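Local coordinates for protein copper-sensitive operon repressor (CsoR) (Geobacillus thermodenitrificans, PDB 4M1P) that senses copper(I) and, as a DNA-binding repressor, probably releases its copper-sensitive operon when the metal binds, at residues Thr13-Arg17 with Arg73-Cys78. The protein carries 1 engineered substitution. Sequence-based numbering, arbitrary orientation.
With CU1 (copper (I) ion), chain B.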
ATOM      1  N   THR A  13      -0.696 -27.695  -8.403  1.00 67.62           N
ATOM      2  CA  THR A  13       0.371 -28.490  -7.800  1.00 66.05           C
ATOM      3  C   THR A  13       0.889 -27.846  -6.517  1.00 64.67           C
ATOM      4  O   THR A  13       1.055 -26.624  -6.457  1.00 63.29           O
ATOM      5  CB  THR A  13       1.566 -28.618  -8.754  1.00 67.88           C
ATOM      6  OG1 THR A  13       1.112 -29.021 -10.051  1.00 73.26           O
ATOM      7  CG2 THR A  13       2.564 -29.633  -8.227  1.00 69.83           C
ATOM      8  N   MET A  14       1.149 -28.658  -5.494  1.00 63.01           N
ATOM      9  CA  MET A  14       1.774 -28.149  -4.274  1.00 60.67           C
ATOM     10  C   MET A  14       2.937 -29.024  -3.801  1.00 62.91           C
ATOM     11  O   MET A  14       2.816 -30.246  -3.721  1.00 63.74           O
ATOM     12  CB  MET A  14       0.750 -28.008  -3.146  1.00 55.99           C
ATOM     13  CG  MET A  14       1.350 -27.442  -1.869  1.00 55.52           C
ATOM     14  SD  MET A  14       0.227 -27.498  -0.470  1.00 70.60           S
ATOM     15  CE  MET A  14       1.228 -26.704   0.789  1.00 62.62           C
ATOM     16  N   ILE A  15       4.066 -28.392  -3.496  1.00 64.47           N
ATOM     17  CA  ILE A  15       5.149 -29.072  -2.798  1.00 67.14           C
ATOM     18  C   ILE A  15       4.860 -28.952  -1.305  1.00 67.41           C
ATOM     19  O   ILE A  15       4.770 -27.843  -0.782  1.00 65.26           O
ATOM     20  CB  ILE A  15       6.516 -28.419  -3.075  1.00 67.40           C
ATOM     21  CG1 ILE A  15       6.692 -28.107  -4.563  1.00 61.50           C
ATOM     22  CG2 ILE A  15       7.642 -29.313  -2.555  1.00 72.49           C
ATOM     23  CD1 ILE A  15       7.633 -29.044  -5.277  1.00 60.42           C
ATOM     24  N   PRO A  16       4.707 -30.093  -0.614  1.00 70.38           N
ATOM     25  CA  PRO A  16       4.335 -30.090   0.809  1.00 72.00           C
ATOM     26  C   PRO A  16       5.401 -29.426   1.676  1.00 76.29           C
ATOM     27  O   PRO A  16       6.581 -29.490   1.334  1.00 79.61           O
ATOM     28  CB  PRO A  16       4.247 -31.581   1.150  1.00 68.66           C
ATOM     29  CG  PRO A  16       4.083 -32.278  -0.165  1.00 68.24           C
ATOM     30  CD  PRO A  16       4.862 -31.458  -1.143  1.00 68.92           C
ATOM     31  N   ARG A  17       4.997 -28.803   2.779  1.00 75.30           N
ATOM     32  CA  ARG A  17       5.951 -28.155   3.676  1.00 74.64           C
ATOM     33  C   ARG A  17       6.699 -29.159   4.534  1.00 80.64           C
ATOM     34  O   ARG A  17       6.157 -30.200   4.902  1.00 85.33           O
ATOM     35  CB  ARG A  17       5.248 -27.143   4.578  1.00 71.71           C
ATOM     36  CG  ARG A  17       4.598 -26.033   3.808  1.00 67.27           C
ATOM     37  CD  ARG A  17       3.814 -25.087   4.684  1.00 67.44           C
ATOM     38  NE  ARG A  17       3.004 -24.239   3.824  1.00 70.59           N
ATOM     39  CZ  ARG A  17       1.743 -24.501   3.505  1.00 71.59           C
ATOM     40  NH1 ARG A  17       1.134 -25.568   4.008  1.00 64.23           N
ATOM     41  NH2 ARG A  17       1.083 -23.684   2.695  1.00 73.34           N
ATOM     42  N   ARG A  73       7.731 -18.580  -1.822  1.00 41.68           N
ATOM     43  CA  ARG A  73       7.855 -20.018  -1.675  1.00 45.13           C
ATOM     44  C   ARG A  73       6.951 -20.708  -2.690  1.00 50.41           C
ATOM     45  O   ARG A  73       7.400 -21.581  -3.433  1.00 53.99           O
ATOM     46  CB  ARG A  73       7.506 -20.448  -0.249  1.00 43.61           C
ATOM     47  CG  ARG A  73       8.046 -21.807   0.158  1.00 47.22           C
ATOM     48  CD  ARG A  73       7.169 -22.942  -0.350  1.00 53.08           C
ATOM     49  NE  ARG A  73       7.415 -24.182   0.376  1.00 58.51           N
ATOM     50  CZ  ARG A  73       6.739 -25.307   0.176  1.00 61.56           C
ATOM     51  NH1 ARG A  73       5.778 -25.348  -0.739  1.00 61.10           N
ATOM     52  NH2 ARG A  73       7.024 -26.389   0.888  1.00 65.66           N
ATOM     53  N   HIS A  74       5.687 -20.299  -2.739  1.00 48.93           N
ATOM     54  CA  HIS A  74       4.725 -20.938  -3.633  1.00 49.19           C
ATOM     55  C   HIS A  74       5.155 -20.802  -5.092  1.00 52.70           C
ATOM     56  O   HIS A  74       5.076 -21.759  -5.863  1.00 56.53           O
ATOM     57  CB  HIS A  74       3.328 -20.346  -3.430  1.00 45.41           C
ATOM     58  CG  HIS A  74       2.265 -21.006  -4.251  1.00 46.89           C
ATOM     59  ND1 HIS A  74       1.908 -22.328  -4.099  1.00 49.37           N
ATOM     60  CD2 HIS A  74       1.471 -20.521  -5.242  1.00 44.44           C
ATOM     61  CE1 HIS A  74       0.953 -22.631  -4.948  1.00 50.54           C
ATOM     62  NE2 HIS A  74       0.665 -21.545  -5.660  1.00 45.90           N
ATOM     63  N   ALA A  75       5.623 -19.616  -5.465  1.00 52.27           N
ATOM     64  CA  ALA A  75       6.049 -19.362  -6.841  1.00 52.03           C
ATOM     65  C   ALA A  75       7.328 -20.115  -7.214  1.00 54.83           C
ATOM     66  O   ALA A  75       7.401 -20.729  -8.278  1.00 54.31           O
ATOM     67  CB  ALA A  75       6.219 -17.868  -7.077  1.00 46.43           C
ATOM     68  N   ASN A  76       8.332 -20.056  -6.339  1.00 61.23           N
ATOM     69  CA  ASN A  76       9.623 -20.707  -6.578  1.00 61.80           C
ATOM     70  C   ASN A  76       9.549 -22.224  -6.649  1.00 59.99           C
ATOM     71  O   ASN A  76      10.334 -22.851  -7.351  1.00 66.43           O
ATOM     72  CB  ASN A  76      10.629 -20.333  -5.487  1.00 68.21           C
ATOM     73  CG  ASN A  76      11.028 -18.873  -5.526  1.00 74.11           C
ATOM     74  OD1 ASN A  76      10.404 -18.058  -6.211  1.00 74.75           O
ATOM     75  ND2 ASN A  76      12.075 -18.530  -4.777  1.00 78.00           N
ATOM     76  N   HIS A  77       8.627 -22.818  -5.903  1.00 55.89           N
ATOM     77  CA  HIS A  77       8.556 -24.272  -5.823  1.00 55.60           C
ATOM     78  C   HIS A  77       7.299 -24.855  -6.450  1.00 56.73           C
ATOM     79  O   HIS A  77       7.373 -25.553  -7.464  1.00 62.19           O
ATOM     80  CB  HIS A  77       8.681 -24.719  -4.371  1.00 60.11           C
ATOM     81  CG  HIS A  77       9.996 -24.352  -3.753  1.00 70.21           C
ATOM     82  ND1 HIS A  77      10.091 -23.633  -2.584  1.00 72.80           N
ATOM     83  CD2 HIS A  77      11.263 -24.590  -4.160  1.00 74.05           C
ATOM     84  CE1 HIS A  77      11.369 -23.448  -2.289  1.00 75.06           C
ATOM     85  NE2 HIS A  77      12.098 -24.021  -3.230  1.00 75.74           N
ATOM     86  N   CYS A  78       6.149 -24.570  -5.852  1.00 54.21           N
ATOM     87  CA  CYS A  78       4.887 -25.155  -6.305  1.00 52.50           C
ATOM     88  C   CYS A  78       4.519 -24.766  -7.746  1.00 52.79           C
ATOM     89  O   CYS A  78       4.288 -25.637  -8.585  1.00 50.35           O
ATOM     90  CB  CYS A  78       3.744 -24.799  -5.347  1.00 50.06           C
ATOM     91  SG  CYS A  78       4.005 -25.305  -3.622  1.00 60.99           S
TER
HETATM   92 CU   CU1 B 201       2.719 -23.656  -2.665  1.00 58.45          CU
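Cys-78 and Ile-15 meet at a copper(I) site: the thiolate sulfur SG of Cys-78 binds the metal at 2.3 Å and accepts a fairly straight hydrogen bond from Ile-15 N (N to SG 3.1 Å, 159° at the hydrogen). ND1 of His-74, one turn back on helix 49-85, is the second ligand, 2.1 Å from copper, and Cys-49 of the second subunit is the third. Soft sulfur and an imidazole nitrogen suit copper(I). With His-74 CG anti to the backbone N (chi1 -176°), the imidazole reaches out beside the copper, and its turn about chi2 presents ND1; a pi-type turn spans His-74 and Cys-78. A methylene, Met-14 CG, packs against Cys-78 SG at 3.8 Å as an apolar neighbour.

Farther out, Arg-73 bends at chi2 (-81°) so that its guanidinium meets Ile-15 O edge-on, NH1 bonding at 2.7 Å; its several planar N-H groups let NH2 add weak bonds to Ile-15 O and Pro-16 O and a salt bridge to Glu-21. Arg-17 CG lies over one face of the Arg-73 guanidinium, while Arg-17 NH1 hydrogen-bonds to Arg-47 O of the second subunit. The backbone thus joins the metal's second shell: the N-H to Cys-78 probably tempers the thiolate's charge, consistent with copper binding being coupled to the placement of the N-terminal segment.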